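Local coordinates for DMATS type aromatic prenyltransferase (Micromonospora olivasterospora, PDB 6ZRX), which probably transfers a dimethylallyl group from its diphosphate donor to the 6-position of the tryptophan indole ring, acting as a 6-dimethylallyltryptophan synthase, at residues 64-69 / 340-345; 75-80 / 135-140. All blocks are in the same frame, centred on the assembly; numbering follows the deposited sequence. Where two conformers were deposited one is given.

Contact 1 of 2, residues 64-69 / 340-345. With 6C7 (S-(3-methylbut-2-en-1-yl) trihydrogen thiodiphosphate), chain E.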
# COMPACT_ATOMS: atom_id res chain seq x y z
N SER A 64 5.82 -2.51 -5.85
CA SER A 64 4.56 -2.72 -6.58
C SER A 64 4.70 -2.17 -8.00
O SER A 64 5.47 -1.23 -8.21
CB SER A 64 3.36 -2.14 -5.85
OG SER A 64 3.53 -0.78 -5.56
N ILE A 65 3.98 -2.78 -8.92
CA ILE A 65 3.85 -2.32 -10.32
C ILE A 65 2.36 -2.07 -10.59
O ILE A 65 1.56 -3.00 -10.44
CB ILE A 65 4.49 -3.32 -11.31
CG1 ILE A 65 4.26 -2.89 -12.76
CG2 ILE A 65 4.03 -4.74 -11.06
CD1 ILE A 65 5.28 -3.45 -13.73
N ALA A 66 2.01 -0.82 -10.88
CA ALA A 66 0.64 -0.39 -11.18
C ALA A 66 0.50 -0.32 -12.70
O ALA A 66 1.20 0.49 -13.30
CB ALA A 66 0.34 0.94 -10.53
N PHE A 67 -0.35 -1.17 -13.27
CA PHE A 67 -0.69 -1.17 -14.71
C PHE A 67 -1.76 -0.10 -14.92
O PHE A 67 -2.75 -0.08 -14.14
CB PHE A 67 -1.12 -2.57 -15.15
CG PHE A 67 -0.02 -3.59 -15.04
CD1 PHE A 67 0.92 -3.74 -16.04
CD2 PHE A 67 0.08 -4.40 -13.92
CE1 PHE A 67 1.94 -4.67 -15.94
CE2 PHE A 67 1.10 -5.34 -13.81
CZ PHE A 67 2.03 -5.47 -14.82
N ASN A 68 -1.53 0.77 -15.91
CA ASN A 68 -2.35 1.98 -16.21
C ASN A 68 -2.94 1.86 -17.62
O ASN A 68 -2.33 1.18 -18.47
CB ASN A 68 -1.51 3.26 -16.11
CG ASN A 68 -0.77 3.39 -14.80
OD1 ASN A 68 -1.37 3.36 -13.73
ND2 ASN A 68 0.55 3.53 -14.88
N GLU A 69 -4.06 2.52 -17.86
CA GLU A 69 -4.82 2.43 -19.14
C GLU A 69 -4.11 3.24 -20.24
O GLU A 69 -4.11 2.76 -21.40
CB GLU A 69 -6.26 2.91 -18.93
CG GLU A 69 -7.00 2.11 -17.87
CD GLU A 69 -8.50 2.31 -17.84
OE1 GLU A 69 -9.20 1.37 -17.41
OE2 GLU A 69 -8.96 3.41 -18.24
N GLY A 340 -6.83 0.98 -12.91
CA GLY A 340 -6.09 -0.20 -13.41
C GLY A 340 -5.92 -1.30 -12.37
O GLY A 340 -6.74 -1.39 -11.44
N VAL A 341 -4.89 -2.14 -12.55
CA VAL A 341 -4.58 -3.28 -11.64
C VAL A 341 -3.15 -3.08 -11.13
O VAL A 341 -2.27 -2.71 -11.94
CB VAL A 341 -4.77 -4.64 -12.35
CG1 VAL A 341 -4.25 -5.80 -11.52
CG2 VAL A 341 -6.22 -4.88 -12.73
N THR A 342 -2.95 -3.28 -9.83
CA THR A 342 -1.61 -3.19 -9.19
C THR A 342 -1.25 -4.56 -8.65
O THR A 342 -2.11 -5.22 -8.04
CB THR A 342 -1.55 -2.12 -8.10
OG1 THR A 342 -2.00 -0.89 -8.67
CG2 THR A 342 -0.16 -1.93 -7.53
N VAL A 343 -0.00 -4.95 -8.84
CA VAL A 343 0.58 -6.20 -8.30
C VAL A 343 1.65 -5.79 -7.29
O VAL A 343 2.49 -4.97 -7.63
CB VAL A 343 1.14 -7.06 -9.43
CG1 VAL A 343 1.53 -8.42 -8.91
CG2 VAL A 343 0.16 -7.18 -10.58
N TYR A 344 1.62 -6.38 -6.11
CA TYR A 344 2.54 -6.07 -5.00
C TYR A 344 3.53 -7.22 -4.88
O TYR A 344 3.09 -8.37 -4.76
CB TYR A 344 1.77 -5.82 -3.71
CG TYR A 344 0.83 -4.64 -3.81
CD1 TYR A 344 -0.37 -4.73 -4.49
CD2 TYR A 344 1.17 -3.41 -3.25
CE1 TYR A 344 -1.23 -3.65 -4.59
CE2 TYR A 344 0.33 -2.32 -3.36
CZ TYR A 344 -0.88 -2.44 -4.02
OH TYR A 344 -1.72 -1.37 -4.13
N LEU A 345 4.82 -6.90 -4.92
CA LEU A 345 5.93 -7.88 -5.02
C LEU A 345 6.85 -7.74 -3.81
O LEU A 345 7.37 -6.64 -3.57
CB LEU A 345 6.68 -7.66 -6.34
CG LEU A 345 5.83 -7.87 -7.59
CD1 LEU A 345 6.64 -7.55 -8.85
CD2 LEU A 345 5.29 -9.30 -7.66
O4 6C7 E . -3.55 2.55 -5.17
P1 6C7 E . -2.36 3.44 -4.85
O6 6C7 E . -1.69 3.99 -6.08
O5 6C7 E . -2.68 4.52 -3.83
O2 6C7 E . -1.32 2.42 -4.17
P3 6C7 E . -0.70 2.22 -2.71
O8 6C7 E . 0.24 1.06 -2.81
O7 6C7 E . -0.11 3.53 -2.31
S9 6C7 E . -2.18 1.67 -1.40
C10 6C7 E . -1.72 0.01 -0.84
C11 6C7 E . -0.74 0.05 0.28
C12 6C7 E . -1.03 0.16 1.58
C13 6C7 E . -2.43 0.35 2.11
C14 6C7 E . 0.02 0.11 2.64
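Tyr-344 and Ser-64 pair across the antiparallel seam where the first and last strands of the ABBA barrel meet, their side chains on the face that holds the bound thiodiphosphate. Ser-64 CB is a small knob set obliquely against the tyrosine ring, 3.6 Å from Tyr-344 CD2, while Ser-64 OG bonds to Arg-76. The ring's edge reaches O8 of the prenyl donor, and any hydrogen bond from Tyr-344 OH to O8 is weak at 3.4 Å. Replacing this tyrosine by an alanine is likely to open a gap beside Ser-64 CB and remove the ring edge next to O8. Thr-342 straddles two small residues: CG2 sits 3.9 Å from Ser-64 CB, while OG1, hydrogen-bonded to Arg-333, lies 3.5 Å from Ala-66 CB. On the reverse face, Ile-65 CG1 lies over the Phe-67 ring, 4.0 Å above its plane and offset toward the rim, whereas Val-343 CG2 meets the ring edge 3.8 Å from Phe-67 CE2. With CG beside its backbone N (chi1 -64°), Phe-67 also brings that edge to Val-341 O. Leu-298 of helix 287-300 packs on Phe-67 and Val-294 on Val-343. Ile-65 N donates to Val-343 O over 2.9 Å, N-H...O angle 163°.

Contact 2 of 2, residues 75-80 / 135-140. With 6C7 (S-(3-methylbut-2-en-1-yl) trihydrogen thiodiphosphate), chain E.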
# COMPACT_ATOMS: atom_id res chain seq x y z
N LEU A 75 6.09 2.18 -11.12
CA LEU A 75 6.86 1.44 -10.08
C LEU A 75 6.74 2.21 -8.77
O LEU A 75 6.95 3.42 -8.80
CB LEU A 75 8.32 1.32 -10.55
CG LEU A 75 9.30 0.67 -9.57
CD1 LEU A 75 8.92 -0.77 -9.29
CD2 LEU A 75 10.73 0.76 -10.10
N ARG A 76 6.42 1.52 -7.67
CA ARG A 76 6.35 2.18 -6.35
C ARG A 76 7.11 1.34 -5.33
O ARG A 76 7.23 0.10 -5.51
CB ARG A 76 4.91 2.42 -5.92
CG ARG A 76 4.05 3.12 -6.97
CD ARG A 76 3.32 2.14 -7.88
NE ARG A 76 2.54 1.28 -7.03
CZ ARG A 76 1.36 1.59 -6.49
NH1 ARG A 76 0.77 2.74 -6.79
NH2 ARG A 76 0.78 0.74 -5.66
N ILE A 77 7.64 2.01 -4.32
CA ILE A 77 8.25 1.39 -3.12
C ILE A 77 7.47 1.90 -1.92
O ILE A 77 7.43 3.11 -1.75
CB ILE A 77 9.75 1.74 -2.99
CG1 ILE A 77 10.54 1.37 -4.24
CG2 ILE A 77 10.33 1.11 -1.73
CD1 ILE A 77 11.90 1.97 -4.30
N LEU A 78 6.91 1.00 -1.12
CA LEU A 78 6.36 1.29 0.22
C LEU A 78 7.44 0.99 1.25
O LEU A 78 8.10 -0.05 1.11
CB LEU A 78 5.12 0.42 0.47
CG LEU A 78 4.54 0.49 1.88
CD1 LEU A 78 3.84 1.81 2.10
CD2 LEU A 78 3.60 -0.67 2.14
N GLY A 79 7.64 1.84 2.24
CA GLY A 79 8.58 1.46 3.30
C GLY A 79 8.67 2.43 4.43
O GLY A 79 7.88 3.39 4.47
N GLU A 80 9.60 2.16 5.34
CA GLU A 80 9.87 3.01 6.51
C GLU A 80 11.37 3.03 6.80
O GLU A 80 12.09 2.06 6.41
CB GLU A 80 9.06 2.55 7.72
CG GLU A 80 9.39 1.15 8.20
CD GLU A 80 8.58 0.73 9.41
OE1 GLU A 80 8.08 1.62 10.08
OE2 GLU A 80 8.45 -0.50 9.66
N LEU A 135 7.32 5.85 -2.40
CA LEU A 135 8.09 6.49 -3.49
C LEU A 135 7.45 6.05 -4.80
O LEU A 135 7.34 4.82 -5.01
CB LEU A 135 9.55 6.04 -3.42
CG LEU A 135 10.23 6.26 -2.07
CD1 LEU A 135 11.59 5.57 -2.03
CD2 LEU A 135 10.38 7.73 -1.76
N VAL A 136 6.98 6.99 -5.61
CA VAL A 136 6.17 6.69 -6.82
C VAL A 136 6.95 7.16 -8.05
O VAL A 136 7.26 8.35 -8.15
CB VAL A 136 4.77 7.34 -6.73
CG1 VAL A 136 3.94 7.04 -7.97
CG2 VAL A 136 4.04 6.90 -5.47
N PHE A 137 7.24 6.21 -8.96
CA PHE A 137 8.09 6.39 -10.16
C PHE A 137 7.23 6.16 -11.40
O PHE A 137 7.21 5.04 -11.92
CB PHE A 137 9.29 5.45 -10.12
CG PHE A 137 10.10 5.54 -8.86
CD1 PHE A 137 10.77 6.71 -8.53
CD2 PHE A 137 10.21 4.45 -8.00
CE1 PHE A 137 11.53 6.79 -7.37
CE2 PHE A 137 10.97 4.54 -6.84
CZ PHE A 137 11.62 5.71 -6.53
N ARG A 138 6.52 7.20 -11.82
CA ARG A 138 5.72 7.21 -13.07
C ARG A 138 6.66 7.40 -14.26
O ARG A 138 7.68 8.10 -14.13
CB ARG A 138 4.68 8.32 -13.04
CG ARG A 138 3.57 8.11 -12.03
CD ARG A 138 2.68 9.32 -11.98
NE ARG A 138 1.99 9.55 -13.25
CZ ARG A 138 1.42 10.71 -13.60
NH1 ARG A 138 0.81 10.81 -14.77
NH2 ARG A 138 1.46 11.75 -12.78
N SER A 139 6.31 6.79 -15.39
CA SER A 139 7.10 6.81 -16.64
C SER A 139 7.41 8.26 -17.03
O SER A 139 6.46 9.04 -17.11
CB SER A 139 6.37 6.08 -17.74
OG SER A 139 7.25 5.73 -18.79
N SER A 140 8.69 8.58 -17.21
CA SER A 140 9.21 9.88 -17.73
C SER A 140 8.88 11.04 -16.78
O SER A 140 8.85 12.19 -17.26
CB SER A 140 8.67 10.17 -19.12
OG SER A 140 8.92 9.10 -20.00
O4 6C7 E . -3.55 2.55 -5.17
P1 6C7 E . -2.36 3.44 -4.85
O6 6C7 E . -1.69 3.99 -6.08
O5 6C7 E . -2.68 4.52 -3.83
O2 6C7 E . -1.32 2.42 -4.17
P3 6C7 E . -0.70 2.22 -2.71
O8 6C7 E . 0.24 1.06 -2.81
O7 6C7 E . -0.11 3.53 -2.31
S9 6C7 E . -2.18 1.67 -1.40
C10 6C7 E . -1.72 0.01 -0.84
C11 6C7 E . -0.74 0.05 0.28
C12 6C7 E . -1.03 0.16 1.58
C13 6C7 E . -2.43 0.35 2.11
C14 6C7 E . 0.02 0.11 2.64
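Arg-76 lies alongside Val-136 in a non-hydrogen-bonded antiparallel pair, and its side chain is a bent path from strand to ligand. Arg-76 CB starts 3.5 Å from Leu-135 O. Arg-76 CG, beside the backbone N at chi1 -51°, rests on both valine methyls, the nearer being Val-136 CG1 at 4.0 Å. Bends at chi2 and chi3 then steer the chain away from Val-136, and NE is hydrogen-bonded to Ser-64 OG, which would restrain rotation of the guanidinium. That group meets the terminal phosphate at its edge: Arg-76 NH1 donates to O6 of the thiodiphosphate at 2.8 Å, N-H...O angle 157°. Arg-76 NH2 donates to the bridging O2 at 3.1 Å and also comes within 2.9 Å of O8, whereas the bond from NH1 to O2 is weak. These strands belong to the ABBA barrel, whose interior holds the prenyl donor; Lys-146, Tyr-148 and Lys-211 bind it as well. Two residues on, Leu-78 CD2 touches prenyl methyl C14 at 3.7 Å and also borders the bound tryptophan. On the other face of the sheet, Ile-77 CD1 abuts the Phe-137 ring edge, with Leu-14 of helix 6-21 against the isoleucine and Leu-31 of helix 26-36 against the phenylalanine.

The centres of contacts 1 and 2 are about 11 Å apart, and their strands are consecutive in one sheet: 340-346, 61-68, 74-79 and 131-137. Along the chain the order is 64-69, 75-80, 135-140 and 340-345, which nests contact 2 inside the loop that contact 1 closes. Contact 1 pairs the first strand with the last and so completes the barrel; contact 2 joins the second strand to the third. The two meet directly, for Thr-342 CG2 packs 3.4 Å from Arg-76 NH2. Because both also touch the thiodiphosphate, the barrel's closing seam and its neighbouring strands build one continuous part of the prenyl-donor pocket.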